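Local coordinates for protein glutathione S-transferase 1 (Ascaris suum, PDB 4Q5F) that conjugates reduced glutathione to a wide range of hydrophobic electrophiles and can also act as a glutathione peroxidase, at residues Pro14-Thr19 and Gly84-Leu89; Gly29-Phe34 and Val39-Asn44; Pro52-Lys57 and Gly61-Leu66. All blocks are in the same frame, centred on the assembly; numbering follows the deposited sequence.

Contact 1: Pro14-Thr19 and Gly84-Leu89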
loop_
_atom_site.group_PDB
_atom_site.type_symbol
_atom_site.label_atom_id
_atom_site.label_comp_id
_atom_site.label_asym_id
_atom_site.label_seq_id
_atom_site.Cartn_x
_atom_site.Cartn_y
_atom_site.Cartn_z
ATOM N N PRO B 14 -6.063 -2.223 -26.195
ATOM C CA PRO B 14 -5.572 -1.002 -25.553
ATOM C C PRO B 14 -4.055 -0.838 -25.652
ATOM O O PRO B 14 -3.332 -1.831 -25.748
ATOM C CB PRO B 14 -5.995 -1.199 -24.095
ATOM C CG PRO B 14 -6.079 -2.720 -23.912
ATOM C CD PRO B 14 -5.982 -3.368 -25.275
ATOM N N GLN B 15 -3.591 0.409 -25.623
ATOM C CA GLN B 15 -2.172 0.723 -25.774
ATOM C C GLN B 15 -1.530 1.122 -24.446
ATOM O O GLN B 15 -2.025 2.008 -23.747
ATOM C CB GLN B 15 -1.993 1.837 -26.805
ATOM C CG GLN B 15 -2.082 1.346 -28.242
ATOM C CD GLN B 15 -2.068 2.473 -29.256
ATOM O OE1 GLN B 15 -2.411 3.613 -28.943
ATOM N NE2 GLN B 15 -1.667 2.156 -30.482
ATOM N N TYR B 16 -0.416 0.466 -24.121
ATOM C CA TYR B 16 0.239 0.620 -22.825
ATOM C C TYR B 16 1.644 1.205 -22.942
ATOM O O TYR B 16 2.457 0.738 -23.741
ATOM C CB TYR B 16 0.333 -0.739 -22.128
ATOM C CG TYR B 16 -1.002 -1.326 -21.734
ATOM C CD1 TYR B 16 -1.723 -0.808 -20.668
ATOM C CD2 TYR B 16 -1.536 -2.408 -22.422
ATOM C CE1 TYR B 16 -2.943 -1.344 -20.302
ATOM C CE2 TYR B 16 -2.753 -2.952 -22.063
ATOM C CZ TYR B 16 -3.452 -2.417 -21.002
ATOM O OH TYR B 16 -4.666 -2.957 -20.643
ATOM N N LYS B 17 1.921 2.222 -22.130
ATOM C CA LYS B 17 3.270 2.766 -22.000
ATOM C C LYS B 17 3.661 2.868 -20.525
ATOM O O LYS B 17 2.999 3.548 -19.740
ATOM C CB LYS B 17 3.369 4.139 -22.667
ATOM C CG LYS B 17 4.729 4.806 -22.510
ATOM C CD LYS B 17 4.843 6.033 -23.396
ATOM C CE LYS B 17 5.832 7.048 -22.849
ATOM N NZ LYS B 17 5.171 8.353 -22.568
ATOM N N LEU B 18 4.738 2.177 -20.163
ATOM C CA LEU B 18 5.268 2.210 -18.807
ATOM C C LEU B 18 6.511 3.086 -18.766
ATOM O O LEU B 18 7.466 2.848 -19.503
ATOM C CB LEU B 18 5.620 0.795 -18.343
ATOM C CG LEU B 18 6.219 0.668 -16.938
ATOM C CD1 LEU B 18 5.160 0.916 -15.874
ATOM C CD2 LEU B 18 6.867 -0.694 -16.752
ATOM N N THR B 19 6.490 4.095 -17.899
ATOM C CA THR B 19 7.614 5.014 -17.750
ATOM C C THR B 19 8.303 4.808 -16.405
ATOM O O THR B 19 7.712 5.041 -15.351
ATOM C CB THR B 19 7.158 6.482 -17.871
ATOM O OG1 THR B 19 6.541 6.687 -19.147
ATOM C CG2 THR B 19 8.337 7.437 -17.730
ATOM N N GLY B 84 -3.028 -6.424 -13.192
ATOM C CA GLY B 84 -3.396 -7.750 -12.735
ATOM C C GLY B 84 -4.842 -8.085 -13.035
ATOM O O GLY B 84 -5.147 -9.169 -13.531
ATOM N N ARG B 85 -5.733 -7.146 -12.732
ATOM C CA ARG B 85 -7.159 -7.341 -12.955
ATOM C C ARG B 85 -7.490 -7.365 -14.442
ATOM O O ARG B 85 -8.331 -8.147 -14.884
ATOM C CB ARG B 85 -7.952 -6.245 -12.245
ATOM C CG ARG B 85 -8.010 -6.442 -10.743
ATOM C CD ARG B 85 -8.318 -5.161 -9.991
ATOM N NE ARG B 85 -9.709 -4.744 -10.144
ATOM C CZ ARG B 85 -10.409 -4.097 -9.215
ATOM N NH1 ARG B 85 -9.859 -3.787 -8.045
ATOM N NH2 ARG B 85 -11.670 -3.760 -9.453
ATOM N N GLN B 86 -6.822 -6.511 -15.209
ATOM C CA GLN B 86 -7.014 -6.471 -16.653
ATOM C C GLN B 86 -6.633 -7.796 -17.303
ATOM O O GLN B 86 -7.242 -8.199 -18.295
ATOM C CB GLN B 86 -6.182 -5.343 -17.273
ATOM C CG GLN B 86 -6.750 -3.950 -17.054
ATOM C CD GLN B 86 -8.093 -3.754 -17.728
ATOM O OE1 GLN B 86 -8.310 -4.209 -18.851
ATOM N NE2 GLN B 86 -9.006 -3.078 -17.041
ATOM N N PHE B 87 -5.633 -8.471 -16.740
ATOM C CA PHE B 87 -5.064 -9.667 -17.363
ATOM C C PHE B 87 -5.466 -10.964 -16.661
ATOM O O PHE B 87 -4.910 -12.025 -16.945
ATOM C CB PHE B 87 -3.534 -9.574 -17.400
ATOM C CG PHE B 87 -3.007 -8.341 -18.088
ATOM C CD1 PHE B 87 -3.817 -7.580 -18.919
ATOM C CD2 PHE B 87 -1.691 -7.949 -17.908
ATOM C CE1 PHE B 87 -3.324 -6.452 -19.548
ATOM C CE2 PHE B 87 -1.194 -6.822 -18.535
ATOM C CZ PHE B 87 -2.011 -6.072 -19.355
ATOM N N GLY B 88 -6.425 -10.884 -15.744
ATOM C CA GLY B 88 -6.886 -12.062 -15.032
ATOM C C GLY B 88 -5.808 -12.701 -14.174
ATOM O O GLY B 88 -5.751 -13.924 -14.047
ATOM N N LEU B 89 -4.951 -11.867 -13.590
ATOM C CA LEU B 89 -3.891 -12.326 -12.694
ATOM C C LEU B 89 -4.082 -11.723 -11.307
ATOM O O LEU B 89 -3.112 -11.426 -10.609
ATOM C CB LEU B 89 -2.519 -11.926 -13.246
ATOM C CG LEU B 89 -2.072 -12.616 -14.534
ATOM C CD1 LEU B 89 -0.861 -11.909 -15.119
ATOM C CD2 LEU B 89 -1.757 -14.077 -14.263
#
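Gln86, in the last turn of helix 76-86, is the first residue of 84-89 to come close to Tyr16. Its OE1 stays 4.2 Å from Tyr16 OH, too long for a hydrogen bond, so the amide is only a loose neighbour of the phenol. Gln86 also packs on Pro94 of the second subunit, which puts it at the dimer interface. Phe87 follows as the first residue to leave helical geometry, and it makes the main contact. Its CG stands anti to its carbonyl carbon (chi1 -56°), which carries the ring toward Tyr16. The two rings arrive from opposite directions and form an offset edge-to-face pair, the edge of Phe87 turned toward the face of Tyr16, with centroids 6.0 Å apart and planes at 89°. The nearest ring carbons are Phe87 CZ and Tyr16 CE2, at 4.2 Å, and Phe87 CE1 lies 3.9 Å from Tyr16 OH. Beyond the ring, Gly88 has a positive phi of 63°; Leu89 N bonds Gly84 O (2.7 Å) and Gly88 N weakly Arg85 O, a Schellman motif. With Phe34 also meeting the Tyr16 ring, the contact is aromatic and dispersive in character, joining strand 16-21 to the helix terminus without a polar bond between the two segments.

Contact 2: Gly29-Phe34 and Val39-Asn44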
loop_
_atom_site.group_PDB
_atom_site.type_symbol
_atom_site.label_atom_id
_atom_site.label_comp_id
_atom_site.label_asym_id
_atom_site.label_seq_id
_atom_site.Cartn_x
_atom_site.Cartn_y
_atom_site.Cartn_z
ATOM N N GLY B 29 7.978 -4.678 -11.536
ATOM C CA GLY B 29 6.738 -5.348 -11.198
ATOM C C GLY B 29 5.759 -5.313 -12.354
ATOM O O GLY B 29 5.222 -6.344 -12.755
ATOM N N ALA B 30 5.541 -4.121 -12.902
ATOM C CA ALA B 30 4.652 -3.948 -14.045
ATOM C C ALA B 30 5.149 -4.730 -15.259
ATOM O O ALA B 30 4.370 -5.412 -15.923
ATOM C CB ALA B 30 4.522 -2.473 -14.387
ATOM N N ARG B 31 6.444 -4.621 -15.546
ATOM C CA ARG B 31 7.049 -5.327 -16.674
ATOM C C ARG B 31 6.776 -6.821 -16.584
ATOM O O ARG B 31 6.360 -7.445 -17.560
ATOM C CB ARG B 31 8.560 -5.093 -16.707
ATOM C CG ARG B 31 8.975 -3.649 -16.928
ATOM C CD ARG B 31 10.481 -3.496 -16.829
ATOM N NE ARG B 31 10.903 -2.103 -16.974
ATOM C CZ ARG B 31 11.742 -1.465 -16.159
ATOM N NH1 ARG B 31 12.282 -2.076 -15.110
ATOM N NH2 ARG B 31 12.048 -0.198 -16.398
ATOM N N LEU B 32 7.017 -7.386 -15.406
ATOM C CA LEU B 32 6.797 -8.805 -15.164
ATOM C C LEU B 32 5.346 -9.193 -15.428
ATOM O O LEU B 32 5.063 -10.265 -15.961
ATOM C CB LEU B 32 7.167 -9.154 -13.723
ATOM C CG LEU B 32 8.662 -9.201 -13.421
ATOM C CD1 LEU B 32 8.911 -9.101 -11.927
ATOM C CD2 LEU B 32 9.268 -10.480 -13.975
ATOM N N ILE B 33 4.427 -8.312 -15.053
ATOM C CA ILE B 33 3.005 -8.582 -15.218
ATOM C C ILE B 33 2.615 -8.560 -16.698
ATOM O O ILE B 33 1.785 -9.356 -17.135
ATOM C CB ILE B 33 2.149 -7.585 -14.407
ATOM C CG1 ILE B 33 2.416 -7.765 -12.912
ATOM C CG2 ILE B 33 0.661 -7.800 -14.670
ATOM C CD1 ILE B 33 1.946 -6.613 -12.046
ATOM N N PHE B 34 3.211 -7.651 -17.467
ATOM C CA PHE B 34 2.986 -7.622 -18.909
ATOM C C PHE B 34 3.479 -8.911 -19.557
ATOM O O PHE B 34 2.749 -9.562 -20.305
ATOM C CB PHE B 34 3.713 -6.446 -19.563
ATOM C CG PHE B 34 3.035 -5.123 -19.371
ATOM C CD1 PHE B 34 1.750 -4.910 -19.842
ATOM C CD2 PHE B 34 3.697 -4.079 -18.747
ATOM C CE1 PHE B 34 1.130 -3.687 -19.675
ATOM C CE2 PHE B 34 3.084 -2.854 -18.578
ATOM C CZ PHE B 34 1.798 -2.657 -19.043
ATOM N N VAL B 39 1.245 -9.487 -22.957
ATOM C CA VAL B 39 0.677 -8.246 -23.474
ATOM C C VAL B 39 1.797 -7.268 -23.809
ATOM O O VAL B 39 2.659 -6.988 -22.978
ATOM C CB VAL B 39 -0.294 -7.609 -22.453
ATOM C CG1 VAL B 39 -0.824 -6.256 -22.959
ATOM C CG2 VAL B 39 -1.431 -8.584 -22.133
ATOM N N LYS B 40 1.774 -6.753 -25.034
ATOM C CA LYS B 40 2.810 -5.842 -25.505
ATOM C C LYS B 40 2.592 -4.443 -24.940
ATOM O O LYS B 40 1.456 -4.016 -24.728
ATOM C CB LYS B 40 2.822 -5.792 -27.035
ATOM C CG LYS B 40 4.090 -5.187 -27.624
ATOM C CD LYS B 40 4.022 -5.108 -29.142
ATOM C CE LYS B 40 3.548 -3.740 -29.614
ATOM N NZ LYS B 40 2.216 -3.365 -29.061
ATOM N N PHE B 41 3.691 -3.736 -24.699
ATOM C CA PHE B 41 3.640 -2.398 -24.123
ATOM C C PHE B 41 4.949 -1.682 -24.412
ATOM O O PHE B 41 5.963 -2.326 -24.675
ATOM C CB PHE B 41 3.448 -2.488 -22.611
ATOM C CG PHE B 41 4.654 -3.007 -21.885
ATOM C CD1 PHE B 41 4.949 -4.360 -21.885
ATOM C CD2 PHE B 41 5.505 -2.141 -21.221
ATOM C CE1 PHE B 41 6.064 -4.842 -21.224
ATOM C CE2 PHE B 41 6.621 -2.618 -20.557
ATOM C CZ PHE B 41 6.901 -3.970 -20.560
ATOM N N GLU B 42 4.932 -0.354 -24.362
ATOM C CA GLU B 42 6.163 0.414 -24.494
ATOM C C GLU B 42 6.892 0.467 -23.160
ATOM O O GLU B 42 6.430 1.105 -22.212
ATOM C CB GLU B 42 5.889 1.833 -24.994
ATOM C CG GLU B 42 7.123 2.735 -24.939
ATOM C CD GLU B 42 6.928 4.060 -25.652
ATOM O OE1 GLU B 42 5.997 4.169 -26.477
ATOM O OE2 GLU B 42 7.712 4.996 -25.384
ATOM N N ASP B 43 8.031 -0.209 -23.097
ATOM C CA ASP B 43 8.868 -0.192 -21.909
ATOM C C ASP B 43 9.759 1.044 -21.947
ATOM O O ASP B 43 10.961 0.951 -22.207
ATOM C CB ASP B 43 9.708 -1.469 -21.838
ATOM C CG ASP B 43 10.429 -1.625 -20.509
ATOM O OD1 ASP B 43 10.203 -0.800 -19.599
ATOM O OD2 ASP B 43 11.214 -2.587 -20.371
ATOM N N ASN B 44 9.160 2.204 -21.692
ATOM C CA ASN B 44 9.887 3.466 -21.759
ATOM C C ASN B 44 10.830 3.636 -20.579
ATOM O O ASN B 44 10.441 4.141 -19.527
ATOM C CB ASN B 44 8.926 4.653 -21.813
ATOM C CG ASN B 44 9.653 5.981 -21.931
ATOM O OD1 ASN B 44 10.770 6.044 -22.445
ATOM N ND2 ASN B 44 9.027 7.048 -21.447
HETATM O O HOH W 1 10.122 1.233 -18.003
#
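With chi1 at 70°, CG of Phe41 is placed between its own backbone N and carbonyl carbon, which turns the ring onto a face of Phe34; two residues on, Asp43 holds CG opposite its backbone N (chi1 -170°) and directs its carboxylate at Arg31. The phenyl pair is an offset stack, with centroids 3.9 Å apart and planes at 15°. Phe41 CD1 approaches Phe34 CG to 3.3 Å, whereas Phe41 CB sits over the middle of the Phe34 ring, 3.8 Å from its centroid, as a CH-pi contact. Where helix 27-37 nears its end, Phe34 O accepts a hydrogen bond from Val39 N (3.0 Å). The segments thus form the helix-to-strand return of a beta-alpha-beta unit, strand 16-21, helix 27-37 and strand 42-46, in the thioredoxin-like N-terminal domain. At the other end Arg31, extended from CG to NE, gives NE to Asp43 OD1 in a nearly straight salt bridge of 3.0 Å; NE comes to the syn side of the oxygen, somewhat out of the carboxylate plane, while OD1 lies at the guanidinium edge, near that plane. A water bridges the same groups, 2.9 Å from Arg31 NH2 and 2.6 Å from Asp43 OD1. Asp43 OD2 pairs with Arg45, while Arg31 NH1 meets Glu28 and Ile23 O and NH2 meets Phe21 O.

Contact 3: Pro52-Lys57 and Gly61-Leu66. With GSH (glutathione), chain E.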
loop_
_atom_site.group_PDB
_atom_site.type_symbol
_atom_site.label_atom_id
_atom_site.label_comp_id
_atom_site.label_asym_id
_atom_site.label_seq_id
_atom_site.Cartn_x
_atom_site.Cartn_y
_atom_site.Cartn_z
ATOM N N PRO B 52 14.533 15.425 -14.908
ATOM C CA PRO B 52 14.219 16.767 -14.398
ATOM C C PRO B 52 13.064 17.462 -15.124
ATOM O O PRO B 52 12.293 18.180 -14.486
ATOM C CB PRO B 52 15.523 17.535 -14.621
ATOM C CG PRO B 52 16.576 16.496 -14.559
ATOM C CD PRO B 52 15.971 15.279 -15.196
ATOM N N ALA B 53 12.947 17.252 -16.430
ATOM C CA ALA B 53 11.889 17.888 -17.210
ATOM C C ALA B 53 10.545 17.215 -16.953
ATOM O O ALA B 53 9.510 17.877 -16.875
ATOM C CB ALA B 53 12.220 17.842 -18.691
ATOM N N LEU B 54 10.569 15.893 -16.821
ATOM C CA LEU B 54 9.348 15.115 -16.656
ATOM C C LEU B 54 8.766 15.248 -15.251
ATOM O O LEU B 54 7.549 15.337 -15.086
ATOM C CB LEU B 54 9.621 13.642 -16.962
ATOM C CG LEU B 54 8.438 12.683 -16.801
ATOM C CD1 LEU B 54 7.265 13.108 -17.670
ATOM C CD2 LEU B 54 8.865 11.262 -17.137
ATOM N N LYS B 55 9.645 15.261 -14.252
ATOM C CA LYS B 55 9.249 15.239 -12.840
ATOM C C LYS B 55 8.079 16.167 -12.485
ATOM O O LYS B 55 7.094 15.718 -11.903
ATOM C CB LYS B 55 10.459 15.545 -11.950
ATOM C CG LYS B 55 10.164 15.547 -10.455
ATOM C CD LYS B 55 11.449 15.647 -9.645
ATOM C CE LYS B 55 11.179 15.792 -8.154
ATOM N NZ LYS B 55 10.632 14.549 -7.542
ATOM N N PRO B 56 8.176 17.460 -12.836
ATOM C CA PRO B 56 7.078 18.364 -12.472
ATOM C C PRO B 56 5.774 18.089 -13.225
ATOM O O PRO B 56 4.719 18.554 -12.793
ATOM C CB PRO B 56 7.625 19.748 -12.838
ATOM C CG PRO B 56 8.666 19.488 -13.862
ATOM C CD PRO B 56 9.281 18.177 -13.496
ATOM N N LYS B 57 5.844 17.345 -14.324
ATOM C CA LYS B 57 4.650 17.030 -15.106
ATOM C C LYS B 57 3.928 15.795 -14.571
ATOM O O LYS B 57 2.812 15.496 -14.994
ATOM C CB LYS B 57 5.008 16.787 -16.573
ATOM C CG LYS B 57 5.729 17.928 -17.264
ATOM C CD LYS B 57 6.089 17.525 -18.687
ATOM C CE LYS B 57 6.964 18.557 -19.372
ATOM N NZ LYS B 57 7.467 18.044 -20.678
ATOM N N GLY B 61 5.303 13.571 -8.658
ATOM C CA GLY B 61 6.718 13.882 -8.750
ATOM C C GLY B 61 7.602 12.650 -8.788
ATOM O O GLY B 61 8.804 12.744 -8.534
ATOM N N GLN B 62 7.017 11.497 -9.109
ATOM C CA GLN B 62 7.755 10.237 -9.087
ATOM C C GLN B 62 7.334 9.259 -10.183
ATOM O O GLN B 62 6.304 9.433 -10.839
ATOM C CB GLN B 62 7.587 9.558 -7.725
ATOM C CG GLN B 62 8.107 10.373 -6.554
ATOM C CD GLN B 62 8.243 9.544 -5.292
ATOM O OE1 GLN B 62 7.258 9.033 -4.759
ATOM N NE2 GLN B 62 9.473 9.394 -4.814
ATOM N N LEU B 63 8.160 8.233 -10.366
ATOM C CA LEU B 63 7.862 7.110 -11.244
ATOM C C LEU B 63 7.787 5.874 -10.354
ATOM O O LEU B 63 8.253 5.911 -9.216
ATOM C CB LEU B 63 8.964 6.958 -12.295
ATOM C CG LEU B 63 9.235 8.173 -13.186
ATOM C CD1 LEU B 63 10.346 7.849 -14.174
ATOM C CD2 LEU B 63 7.978 8.618 -13.922
ATOM N N PRO B 64 7.215 4.767 -10.855
ATOM C CA PRO B 64 6.692 4.496 -12.200
ATOM C C PRO B 64 5.363 5.171 -12.515
ATOM O O PRO B 64 4.614 5.547 -11.611
ATOM C CB PRO B 64 6.497 2.979 -12.190
ATOM C CG PRO B 64 6.226 2.654 -10.774
ATOM C CD PRO B 64 7.084 3.590 -9.978
ATOM N N LEU B 65 5.090 5.317 -13.809
ATOM C CA LEU B 65 3.789 5.748 -14.298
ATOM C C LEU B 65 3.326 4.787 -15.379
ATOM O O LEU B 65 4.138 4.278 -16.155
ATOM C CB LEU B 65 3.864 7.150 -14.895
ATOM C CG LEU B 65 4.302 8.288 -13.980
ATOM C CD1 LEU B 65 4.510 9.543 -14.803
ATOM C CD2 LEU B 65 3.279 8.528 -12.882
ATOM N N LEU B 66 2.019 4.548 -15.424
ATOM C CA LEU B 66 1.414 3.757 -16.483
ATOM C C LEU B 66 0.513 4.647 -17.318
ATOM O O LEU B 66 -0.364 5.329 -16.787
ATOM C CB LEU B 66 0.592 2.607 -15.900
ATOM C CG LEU B 66 -0.253 1.830 -16.913
ATOM C CD1 LEU B 66 0.630 1.027 -17.861
ATOM C CD2 LEU B 66 -1.234 0.936 -16.188
HETATM N N1 GSH E . 4.988 5.055 -3.531
HETATM C CA1 GSH E . 5.550 5.192 -4.826
HETATM C C1 GSH E . 5.200 3.979 -5.658
HETATM O O11 GSH E . 5.090 4.076 -6.908
HETATM O O12 GSH E . 5.017 2.865 -5.103
HETATM C CB1 GSH E . 7.061 5.318 -4.713
HETATM C CG1 GSH E . 7.655 5.697 -6.076
HETATM C CD1 GSH E . 9.125 6.124 -5.948
HETATM O OE1 GSH E . 9.614 6.284 -4.851
HETATM N N2 GSH E . 9.910 6.331 -7.142
HETATM C CA2 GSH E . 11.283 6.735 -7.088
HETATM C C2 GSH E . 11.446 8.047 -7.840
HETATM O O2 GSH E . 10.615 8.378 -8.670
HETATM C CB2 GSH E . 12.156 5.708 -7.754
HETATM S SG2 GSH E . 11.978 4.148 -6.947
HETATM N N3 GSH E . 12.596 8.886 -7.582
HETATM C CA3 GSH E . 12.770 10.130 -8.286
HETATM C C3 GSH E . 12.188 11.278 -7.464
HETATM O O31 GSH E . 11.470 11.032 -6.462
HETATM O O32 GSH E . 12.430 12.468 -7.795
#
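Lys55 reaches Gly61 with an almost fully stretched side chain: CG lies opposite the backbone N (chi1 -180°), the next two torsions stay extended, and a single bend at chi4 (70°) turns the ammonium in. NZ then sits 2.8 Å from Gly61 O, on a lone pair in the carbonyl plane, and equally 2.8 Å from O32 of the glycyl carboxylate of glutathione. One ammonium therefore ties the loop carbonyl to the ligand, and its positive charge probably helps to balance the carboxylate. The aliphatic part of the lysine runs beside the peptide, with CG 3.7 Å from Gly61 O. Gln62 points its CB away from 52-57; its chain is extended beyond CG and passes alongside the ligand to bring NE2 to the other carboxylate oxygen, O31 (3.1 Å). On the apolar side the helix and loop meet through Leu54 CD2 and Leu63 CD2, 4.3 Å apart. The backbone of Leu63 grips the cysteinyl part of glutathione twice: N donates to O2 (3.0 Å, 171° at the hydrogen) and O accepts from N2 (2.7 Å). The peptide bond after Leu63 is cis, leading to Pro64. Trp51, Gln75 and Ser76 complete the polar grip, with Asp109 of the second subunit. A backbone pairing just before a cis-proline is the hallmark of the glutathione-binding site in thioredoxin-fold glutathione transferases.

All three contacts are tied through strand 16-21 of the N-terminal sheet. Contacts 1 and 2 lie closest, with centres about 7 Å apart, and share backbone bonds between neighbouring strands: Tyr16 O to Glu42 N is 2.8 Å and Leu18 N to Glu42 O is 2.9 Å. On the other flank, Thr19 N lies 2.9 Å from Leu65 O, linking contact 1 to contact 3, although their centres are about 19 Å apart. Contacts 2 and 3 meet through Phe34 CZ and Leu66 CD1, 4.0 Å apart. Contact 3 alone holds glutathione directly; Arg31 of contact 2 stays about 10 Å from it at nearest atoms, and contact 1 lies away from the pocket.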